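Local coordinates for protein Sqt1 (PDB 4ZOY) that probably acts as a dedicated chaperone in ribosome biogenesis, a WD40-repeat protein thought to capture a nascent ribosomal protein during its translation, at residues Thr194-Val208 and Leu252-Val266. Residues are numbered along the deposited sequence; the frame is centred on the assembly and turned at random.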
# COMPACT_ATOMS: atom_id res chain seq x y z
N THR A 194 -6.59 9.85 -2.70
CA THR A 194 -6.50 8.51 -3.28
C THR A 194 -5.38 7.65 -2.72
O THR A 194 -5.46 6.42 -2.77
CB THR A 194 -6.30 8.61 -4.80
OG1 THR A 194 -5.24 9.52 -5.07
CG2 THR A 194 -7.57 9.11 -5.47
N ALA A 195 -4.34 8.29 -2.19
CA ALA A 195 -3.18 7.55 -1.69
C ALA A 195 -2.34 8.40 -0.76
O ALA A 195 -2.35 9.63 -0.84
CB ALA A 195 -2.30 7.04 -2.85
N GLY A 196 -1.58 7.71 0.09
CA GLY A 196 -0.66 8.36 1.02
C GLY A 196 0.57 7.52 1.28
O GLY A 196 0.52 6.29 1.21
N ALA A 197 1.67 8.18 1.58
CA ALA A 197 2.92 7.51 1.91
C ALA A 197 3.73 8.36 2.85
O ALA A 197 3.89 9.56 2.65
CB ALA A 197 3.72 7.20 0.65
N TRP A 198 4.28 7.72 3.87
CA TRP A 198 5.18 8.43 4.78
C TRP A 198 6.58 8.46 4.23
O TRP A 198 7.00 7.54 3.52
CB TRP A 198 5.21 7.74 6.13
CG TRP A 198 3.93 7.77 6.93
CD1 TRP A 198 2.90 6.87 6.87
CD2 TRP A 198 3.59 8.70 7.97
NE1 TRP A 198 1.92 7.21 7.77
CE2 TRP A 198 2.32 8.33 8.46
CE3 TRP A 198 4.22 9.83 8.50
CZ2 TRP A 198 1.68 9.04 9.48
CZ3 TRP A 198 3.59 10.53 9.51
CH2 TRP A 198 2.33 10.13 9.99
N SER A 199 7.34 9.49 4.59
CA SER A 199 8.78 9.41 4.43
C SER A 199 9.34 8.34 5.37
O SER A 199 8.74 8.04 6.40
CB SER A 199 9.43 10.78 4.70
OG SER A 199 9.17 11.23 6.04
N PRO A 200 10.50 7.76 5.04
CA PRO A 200 11.07 6.69 5.88
C PRO A 200 11.32 7.11 7.33
O PRO A 200 11.21 6.24 8.21
CB PRO A 200 12.38 6.35 5.17
CG PRO A 200 12.09 6.66 3.72
CD PRO A 200 11.23 7.90 3.77
N ASP A 201 11.62 8.38 7.59
CA ASP A 201 11.79 8.80 8.98
C ASP A 201 10.46 9.08 9.69
O ASP A 201 10.44 9.42 10.87
CB ASP A 201 12.73 10.02 9.09
CG ASP A 201 12.18 11.28 8.42
OD1 ASP A 201 11.00 11.32 8.00
OD2 ASP A 201 12.96 12.26 8.31
N GLY A 202 9.36 8.92 8.97
CA GLY A 202 8.04 9.11 9.55
C GLY A 202 7.67 10.54 9.90
O GLY A 202 6.67 10.77 10.57
N LEU A 203 8.46 11.52 9.46
CA LEU A 203 8.18 12.91 9.80
C LEU A 203 7.30 13.63 8.78
O LEU A 203 6.64 14.62 9.10
CB LEU A 203 9.48 13.70 9.98
CG LEU A 203 10.34 13.26 11.15
CD1 LEU A 203 11.61 14.09 11.21
CD2 LEU A 203 9.54 13.38 12.45
N LEU A 204 7.29 13.13 7.55
CA LEU A 204 6.50 13.71 6.48
C LEU A 204 5.48 12.71 5.97
O LEU A 204 5.75 11.51 5.92
CB LEU A 204 7.42 14.15 5.32
CG LEU A 204 8.43 15.23 5.69
CD1 LEU A 204 9.32 15.53 4.48
CD2 LEU A 204 7.69 16.48 6.15
N LEU A 205 4.32 13.22 5.58
CA LEU A 205 3.26 12.39 5.02
C LEU A 205 2.84 12.99 3.69
O LEU A 205 2.32 14.10 3.65
CB LEU A 205 2.07 12.30 5.99
CG LEU A 205 0.83 11.58 5.49
CD1 LEU A 205 1.11 10.10 5.20
CD2 LEU A 205 -0.28 11.74 6.51
N ALA A 206 3.07 12.26 2.60
CA ALA A 206 2.71 12.72 1.27
C ALA A 206 1.41 12.10 0.82
O ALA A 206 1.27 10.88 0.83
CB ALA A 206 3.82 12.39 0.28
N THR A 207 0.45 12.94 0.44
CA THR A 207 -0.83 12.43 -0.04
C THR A 207 -1.22 13.09 -1.35
O THR A 207 -0.82 14.23 -1.66
CB THR A 207 -1.96 12.62 0.99
OG1 THR A 207 -2.24 14.02 1.16
CG2 THR A 207 -1.56 12.01 2.34
N VAL A 208 -2.00 12.36 -2.14
CA VAL A 208 -2.41 12.81 -3.46
C VAL A 208 -3.91 12.66 -3.63
O VAL A 208 -4.56 11.95 -2.87
CB VAL A 208 -1.69 12.05 -4.58
CG1 VAL A 208 -0.21 12.37 -4.55
CG2 VAL A 208 -1.93 10.53 -4.45
N LEU A 252 -4.41 12.24 -9.66
CA LEU A 252 -3.33 11.42 -9.10
C LEU A 252 -3.90 10.26 -8.29
O LEU A 252 -4.90 10.42 -7.60
CB LEU A 252 -2.41 12.26 -8.22
CG LEU A 252 -1.64 13.37 -8.95
CD1 LEU A 252 -0.91 14.23 -7.91
CD2 LEU A 252 -0.67 12.83 -10.00
N PHE A 253 -3.23 9.11 -8.37
CA PHE A 253 -3.76 7.86 -7.82
C PHE A 253 -2.77 7.07 -6.99
O PHE A 253 -3.15 6.11 -6.32
CB PHE A 253 -4.28 6.99 -8.96
CG PHE A 253 -5.35 7.65 -9.78
CD1 PHE A 253 -6.60 7.88 -9.23
CD2 PHE A 253 -5.09 8.08 -11.08
CE1 PHE A 253 -7.59 8.52 -9.97
CE2 PHE A 253 -6.08 8.71 -11.82
CZ PHE A 253 -7.33 8.93 -11.26
N SER A 254 -1.50 7.45 -7.05
CA SER A 254 -0.46 6.72 -6.32
C SER A 254 0.66 7.65 -5.88
O SER A 254 0.86 8.73 -6.46
CB SER A 254 0.09 5.57 -7.17
OG SER A 254 0.60 6.06 -8.41
N VAL A 255 1.39 7.24 -4.85
CA VAL A 255 2.44 8.06 -4.26
C VAL A 255 3.43 7.15 -3.54
O VAL A 255 3.04 6.13 -2.97
CB VAL A 255 1.85 9.14 -3.32
CG1 VAL A 255 1.14 8.51 -2.13
CG2 VAL A 255 2.93 10.11 -2.83
N ALA A 256 4.70 7.51 -3.60
CA ALA A 256 5.77 6.78 -2.93
C ALA A 256 6.90 7.75 -2.60
O ALA A 256 7.15 8.72 -3.33
CB ALA A 256 6.27 5.63 -3.80
N VAL A 257 7.57 7.49 -1.49
CA VAL A 257 8.71 8.31 -1.07
C VAL A 257 9.99 7.48 -1.14
O VAL A 257 9.98 6.30 -0.81
CB VAL A 257 8.49 8.88 0.34
CG1 VAL A 257 9.70 9.71 0.78
CG2 VAL A 257 7.23 9.74 0.38
N SER A 258 11.09 8.08 -1.59
CA SER A 258 12.35 7.35 -1.78
C SER A 258 12.99 6.97 -0.45
O SER A 258 12.67 7.57 0.58
CB SER A 258 13.32 8.19 -2.62
OG SER A 258 13.78 9.31 -1.89
N PRO A 259 13.88 5.97 -0.46
CA PRO A 259 14.43 5.46 0.81
C PRO A 259 15.22 6.49 1.62
O PRO A 259 15.34 6.32 2.83
CB PRO A 259 15.36 4.33 0.37
CG PRO A 259 14.89 3.93 -0.95
CD PRO A 259 14.22 5.10 -1.60
N THR A 260 15.78 7.52 0.98
CA THR A 260 16.48 8.56 1.72
C THR A 260 15.55 9.70 2.14
O THR A 260 15.97 10.62 2.83
CB THR A 260 17.61 9.18 0.91
OG1 THR A 260 17.07 9.79 -0.27
CG2 THR A 260 18.64 8.13 0.52
N GLY A 261 14.31 9.65 1.67
CA GLY A 261 13.38 10.74 1.89
C GLY A 261 13.61 11.97 1.03
O GLY A 261 12.97 12.99 1.24
N ALA A 262 14.50 11.87 0.05
CA ALA A 262 14.87 13.04 -0.76
C ALA A 262 13.83 13.43 -1.80
O ALA A 262 13.75 14.59 -2.19
CB ALA A 262 16.22 12.80 -1.45
N VAL A 263 13.06 12.46 -2.28
CA VAL A 263 12.03 12.78 -3.27
C VAL A 263 10.75 12.01 -3.02
O VAL A 263 10.75 10.96 -2.37
CB VAL A 263 12.48 12.49 -4.74
CG1 VAL A 263 13.78 13.23 -5.07
CG2 VAL A 263 12.66 11.02 -4.98
N VAL A 264 9.68 12.55 -3.57
CA VAL A 264 8.41 11.86 -3.63
C VAL A 264 8.03 11.68 -5.10
O VAL A 264 8.24 12.57 -5.92
CB VAL A 264 7.31 12.62 -2.84
CG1 VAL A 264 7.13 14.05 -3.36
CG2 VAL A 264 5.98 11.87 -2.87
N ALA A 265 7.51 10.49 -5.43
CA ALA A 265 6.95 10.21 -6.75
C ALA A 265 5.45 10.16 -6.65
O ALA A 265 4.91 9.53 -5.73
CB ALA A 265 7.48 8.89 -7.30
N VAL A 266 4.76 10.81 -7.59
CA VAL A 266 3.31 10.70 -7.68
C VAL A 266 2.96 10.14 -9.05
O VAL A 266 3.64 10.40 -10.03
CB VAL A 266 2.57 12.05 -7.45
CG1 VAL A 266 2.92 12.60 -6.08
CG2 VAL A 266 2.92 13.07 -8.53
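Val208 and Val255 pack together between two neighbouring blades of the WD40 beta-propeller, where the first two strands of each four-stranded blade lie face to face. Strands 194-198 and 252-257 run nearly parallel, 9° apart, with axes 5.4 Å apart at their closest.

Apolar packing does most of the joining, and short or branched residues suit such close sheets. Ala195 and Ala197 turn their methyl groups toward strand 252-257, and CG1 of Val255 lies near both, 3.6 Å from Gly196 C. Glycine suits position 196 because a CB would point away from strand 252-257 and be crowded by Thr207 CG2. Val255 CG2, anti to its own backbone N, meets Ala206 CB at 4.0 Å. Val208 fills the far end, its CB 3.7 Å from Leu252 CB, the two side chains crossing at about a right angle. At the opposite end, Pro200 of the 199-202 type I turn sets CD 3.8 Å from Val257 CG1 on the strand and CG 3.3 Å from Ser258 O in the next hairpin turn, close to Pro259 O too.

Between the two segments the hydrogen bond is made by Thr194; just beyond, the backbones of Leu252 and Ser209 also bond. Thr194 OG1 donates to Leu252 O at 2.7 Å, tilted 35° from the carbonyl plane, while CG2 lies obliquely to the Phe253 ring, near CD1. An alanine here would keep neither branch, and is likely to cost Leu252 O this hydroxyl partner and weaken the packing beside Phe253.

At the 199-202 turn, Ser199 OG meets Asp201 OD1 nearly along its C-O axis; Leu203 N, closing an Asx turn, comes from above the plane, on the opposite face. The tightest carbon pair between the two segments, closer than usual van der Waals contact, is Val208 CG1 against Val266 CG1, at 3.5 Å.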